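Local coordinates for protein endo-beta-1,4-glucanase (cellulase B) (PDB 4V2X) that probably hydrolyses beta-1,4-glucan linkages in plant polysaccharides, joining a family 5 glycoside hydrolase catalytic module to an Ig-like module and a family 46 carbohydrate-binding module, at residues A511-Q522 with E547-D555. Residues are numbered along the deposited sequence; the frame is centred on the assembly and turned at random.
Sequences AVYVDGGNAGPQ and EAFFREVRD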
loop_
_atom_site.group_PDB
_atom_site.type_symbol
_atom_site.label_atom_id
_atom_site.label_comp_id
_atom_site.label_asym_id
_atom_site.label_seq_id
_atom_site.Cartn_x
_atom_site.Cartn_y
_atom_site.Cartn_z
ATOM N N ALA A 511 -39.241 -1.021 -22.079
ATOM C CA ALA A 511 -39.396 -2.197 -22.935
ATOM C C ALA A 511 -39.446 -3.442 -22.057
ATOM O O ALA A 511 -38.503 -3.718 -21.308
ATOM C CB ALA A 511 -38.249 -2.285 -23.940
ATOM N N VAL A 512 -40.562 -4.167 -22.130
ATOM C CA VAL A 512 -40.738 -5.413 -21.379
ATOM C C VAL A 512 -41.298 -6.477 -22.311
ATOM O O VAL A 512 -42.040 -6.161 -23.240
ATOM C CB VAL A 512 -41.675 -5.235 -20.160
ATOM C CG1 VAL A 512 -41.158 -4.137 -19.239
ATOM C CG2 VAL A 512 -43.104 -4.928 -20.592
ATOM N N TYR A 513 -40.941 -7.736 -22.075
ATOM C CA TYR A 513 -41.558 -8.834 -22.801
ATOM C C TYR A 513 -42.970 -8.974 -22.270
ATOM O O TYR A 513 -43.168 -8.891 -21.060
ATOM C CB TYR A 513 -40.768 -10.127 -22.603
ATOM C CG TYR A 513 -39.403 -10.065 -23.246
ATOM C CD1 TYR A 513 -39.273 -10.088 -24.631
ATOM C CD2 TYR A 513 -38.251 -9.953 -22.479
ATOM C CE1 TYR A 513 -38.028 -10.016 -25.232
ATOM C CE2 TYR A 513 -37.000 -9.875 -23.073
ATOM C CZ TYR A 513 -36.900 -9.907 -24.456
ATOM O OH TYR A 513 -35.669 -9.828 -25.064
ATOM N N VAL A 514 -43.946 -9.171 -23.153
ATOM C CA VAL A 514 -45.340 -9.296 -22.705
ATOM C C VAL A 514 -45.510 -10.498 -21.762
ATOM O O VAL A 514 -46.357 -10.461 -20.875
ATOM C CB VAL A 514 -46.358 -9.370 -23.875
ATOM C CG1 VAL A 514 -46.295 -8.109 -24.720
ATOM C CG2 VAL A 514 -46.146 -10.603 -24.739
ATOM N N ASP A 515 -44.690 -11.532 -21.962
ATOM C CA ASP A 515 -44.676 -12.740 -21.120
ATOM C C ASP A 515 -43.968 -12.562 -19.775
ATOM O O ASP A 515 -44.028 -13.450 -18.924
ATOM C CB ASP A 515 -43.959 -13.891 -21.842
ATOM C CG ASP A 515 -44.714 -14.410 -23.041
ATOM O OD1 ASP A 515 -45.919 -14.120 -23.191
ATOM O OD2 ASP A 515 -44.080 -15.132 -23.838
ATOM N N GLY A 516 -43.260 -11.451 -19.592
ATOM C CA GLY A 516 -42.553 -11.193 -18.340
ATOM C C GLY A 516 -41.075 -10.925 -18.546
ATOM O O GLY A 516 -40.434 -11.517 -19.411
ATOM N N GLY A 517 -40.528 -10.041 -17.724
ATOM C CA GLY A 517 -39.116 -9.699 -17.802
ATOM C C GLY A 517 -38.866 -8.463 -18.640
ATOM O O GLY A 517 -39.600 -8.164 -19.589
ATOM N N ASN A 518 -37.819 -7.733 -18.283
ATOM C CA ASN A 518 -37.410 -6.569 -19.057
ATOM C C ASN A 518 -36.705 -6.978 -20.340
ATOM O O ASN A 518 -36.000 -7.991 -20.366
ATOM C CB ASN A 518 -36.498 -5.680 -18.228
ATOM C CG ASN A 518 -37.139 -5.253 -16.927
ATOM O OD1 ASN A 518 -38.332 -4.941 -16.881
ATOM N ND2 ASN A 518 -36.358 -5.245 -15.863
ATOM N N ALA A 519 -36.885 -6.179 -21.389
ATOM C CA ALA A 519 -36.324 -6.458 -22.704
ATOM C C ALA A 519 -35.233 -5.456 -23.052
ATOM O O ALA A 519 -35.225 -4.322 -22.559
ATOM C CB ALA A 519 -37.422 -6.420 -23.755
ATOM N N GLY A 520 -34.304 -5.881 -23.898
ATOM C CA GLY A 520 -33.285 -4.972 -24.416
ATOM C C GLY A 520 -32.072 -4.858 -23.520
ATOM O O GLY A 520 -31.917 -5.614 -22.558
ATOM N N PRO A 521 -31.169 -3.921 -23.854
ATOM C CA PRO A 521 -29.946 -3.726 -23.091
ATOM C C PRO A 521 -30.229 -3.340 -21.645
ATOM O O PRO A 521 -31.273 -2.731 -21.362
ATOM C CB PRO A 521 -29.246 -2.579 -23.830
ATOM C CG PRO A 521 -29.861 -2.531 -25.184
ATOM C CD PRO A 521 -31.261 -3.016 -25.011
ATOM N N GLN A 522 -29.305 -3.699 -20.754
ATOM C CA GLN A 522 -29.389 -3.363 -19.332
ATOM C C GLN A 522 -30.752 -3.772 -18.777
ATOM O O GLN A 522 -31.545 -2.938 -18.333
ATOM C CB GLN A 522 -29.120 -1.869 -19.122
ATOM C CG GLN A 522 -27.785 -1.384 -19.686
ATOM C CD GLN A 522 -26.569 -1.922 -18.954
ATOM O OE1 GLN A 522 -26.632 -2.276 -17.779
ATOM N NE2 GLN A 522 -25.437 -1.962 -19.649
ATOM N N GLU A 547 -30.332 -0.484 -33.618
ATOM C CA GLU A 547 -29.831 -1.845 -33.789
ATOM C C GLU A 547 -29.258 -2.399 -32.483
ATOM O O GLU A 547 -29.399 -3.586 -32.188
ATOM C CB GLU A 547 -28.780 -1.905 -34.901
ATOM C CG GLU A 547 -28.442 -3.336 -35.282
ATOM C CD GLU A 547 -27.658 -3.463 -36.574
ATOM O OE1 GLU A 547 -27.673 -2.520 -37.396
ATOM O OE2 GLU A 547 -27.032 -4.530 -36.763
ATOM N N ALA A 548 -28.636 -1.537 -31.685
ATOM C CA ALA A 548 -28.085 -1.955 -30.391
ATOM C C ALA A 548 -29.183 -2.436 -29.447
ATOM O O ALA A 548 -28.977 -3.362 -28.667
ATOM C CB ALA A 548 -27.320 -0.811 -29.753
ATOM N N PHE A 549 -30.345 -1.793 -29.512
ATOM C CA PHE A 549 -31.513 -2.257 -28.757
ATOM C C PHE A 549 -31.877 -3.676 -29.179
ATOM O O PHE A 549 -31.970 -4.571 -28.344
ATOM C CB PHE A 549 -32.699 -1.319 -28.968
ATOM C CG PHE A 549 -34.007 -1.830 -28.413
ATOM C CD1 PHE A 549 -34.245 -1.834 -27.047
ATOM C CD2 PHE A 549 -35.021 -2.244 -29.269
ATOM C CE1 PHE A 549 -35.460 -2.275 -26.540
ATOM C CE2 PHE A 549 -36.241 -2.682 -28.769
ATOM C CZ PHE A 549 -36.460 -2.696 -27.404
ATOM N N PHE A 550 -32.071 -3.875 -30.480
ATOM C CA PHE A 550 -32.508 -5.174 -30.985
ATOM C C PHE A 550 -31.493 -6.296 -30.781
ATOM O O PHE A 550 -31.882 -7.458 -30.662
ATOM C CB PHE A 550 -32.916 -5.068 -32.451
ATOM C CG PHE A 550 -34.203 -4.327 -32.659
ATOM C CD1 PHE A 550 -35.398 -4.845 -32.178
ATOM C CD2 PHE A 550 -34.227 -3.116 -33.325
ATOM C CE1 PHE A 550 -36.590 -4.168 -32.361
ATOM C CE2 PHE A 550 -35.420 -2.436 -33.519
ATOM C CZ PHE A 550 -36.603 -2.962 -33.034
ATOM N N ARG A 551 -30.206 -5.962 -30.714
ATOM C CA ARG A 551 -29.180 -6.977 -30.439
ATOM C C ARG A 551 -29.413 -7.699 -29.110
ATOM O O ARG A 551 -28.977 -8.835 -28.935
ATOM C CB ARG A 551 -27.770 -6.373 -30.452
ATOM C CG ARG A 551 -27.167 -6.238 -31.838
ATOM C CD ARG A 551 -25.649 -6.173 -31.795
ATOM N NE ARG A 551 -25.161 -4.986 -31.100
ATOM C CZ ARG A 551 -25.052 -3.772 -31.641
ATOM N NH1 ARG A 551 -25.408 -3.548 -32.904
ATOM N NH2 ARG A 551 -24.587 -2.767 -30.906
ATOM N N GLU A 552 -30.105 -7.040 -28.181
ATOM C CA GLU A 552 -30.402 -7.627 -26.884
ATOM C C GLU A 552 -31.901 -7.832 -26.658
ATOM O O GLU A 552 -32.385 -7.783 -25.525
ATOM C CB GLU A 552 -29.773 -6.762 -25.791
ATOM C CG GLU A 552 -28.262 -6.680 -25.947
ATOM C CD GLU A 552 -27.579 -5.980 -24.794
ATOM O OE1 GLU A 552 -27.533 -6.557 -23.689
ATOM O OE2 GLU A 552 -27.083 -4.854 -25.003
ATOM N N VAL A 553 -32.624 -8.084 -27.747
ATOM C CA VAL A 553 -34.021 -8.461 -27.688
ATOM C C VAL A 553 -34.175 -9.823 -28.362
ATOM O O VAL A 553 -33.758 -10.011 -29.505
ATOM C CB VAL A 553 -34.912 -7.424 -28.395
ATOM C CG1 VAL A 553 -36.366 -7.885 -28.438
ATOM C CG2 VAL A 553 -34.792 -6.062 -27.713
ATOM N N ARG A 554 -34.777 -10.768 -27.651
ATOM C CA ARG A 554 -35.070 -12.077 -28.232
ATOM C C ARG A 554 -36.327 -11.999 -29.084
ATOM O O ARG A 554 -37.160 -11.110 -28.896
ATOM C CB ARG A 554 -35.202 -13.142 -27.144
ATOM C CG ARG A 554 -36.439 -13.041 -26.275
ATOM C CD ARG A 554 -36.747 -14.373 -25.609
ATOM N NE ARG A 554 -37.962 -14.287 -24.806
ATOM C CZ ARG A 554 -38.010 -13.899 -23.533
ATOM N NH1 ARG A 554 -36.904 -13.557 -22.872
ATOM N NH2 ARG A 554 -39.183 -13.857 -22.913
ATOM N N ASP A 555 -36.459 -12.922 -30.033
ATOM C CA ASP A 555 -37.674 -13.019 -30.835
ATOM C C ASP A 555 -38.886 -13.162 -29.915
ATOM O O ASP A 555 -38.817 -13.828 -28.876
ATOM C CB ASP A 555 -37.618 -14.225 -31.779
ATOM C CG ASP A 555 -36.679 -14.024 -32.952
ATOM O OD1 ASP A 555 -36.035 -12.961 -33.068
ATOM O OD2 ASP A 555 -36.586 -14.958 -33.774
HETATM O O HOH W 1 -33.831 -8.935 -23.590
HETATM O O HOH W 2 -40.870 -13.580 -21.092
HETATM O O HOH W 3 -27.020 -5.211 -21.442
#
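Tyr513 and Arg554 meet flat on flat in the antiparallel beta module of the CBM46 family, where the end of strand 506-513 and the loop after it pack against the short helix 547-551 and the segment leading into strand 556-564. The guanidinium, a flat cation suited to an electron-rich phenol, lies over one ring face in a cation-pi stack, planes 16° apart and Arg554 CZ 3.9 Å from the Tyr513 centroid; Ala519 CB lies over the opposite face, toward its rim. Arg554 CG sits between backbone N and carbonyl carbon (chi1 71°); the chain runs extended from CG to NE, and a turn at its end lays the guanidinium over the face. Arg554 N donates to Tyr513 OH at 2.9 Å, nearly straight at 166°. A phenylalanine in place of Tyr513 would keep the ring but probably leave Arg554 N without this acceptor and the water shared with Gly520 N and Glu552 O without one partner.

Gly520 suits its place twice over: its backbone angles would jam a CB against the carbonyl O of Ala519, and a CB would also strike the Phe549 ring, whose edge meets Ala511, CE1 lying 3.8 Å from Ala511 CB. Pro521, rigid and apolar, crosses Phe549 at about a right angle, its CD 3.8 Å from Phe549 CD1. Glu552, long enough to pass Pro521, brings OE2 to 3.4 Å from Pro521 CB, and its OE1 accepts from a water that accepts from Gln522 N. The water at Tyr513 OH donates to Glu552 O at 2.7 Å.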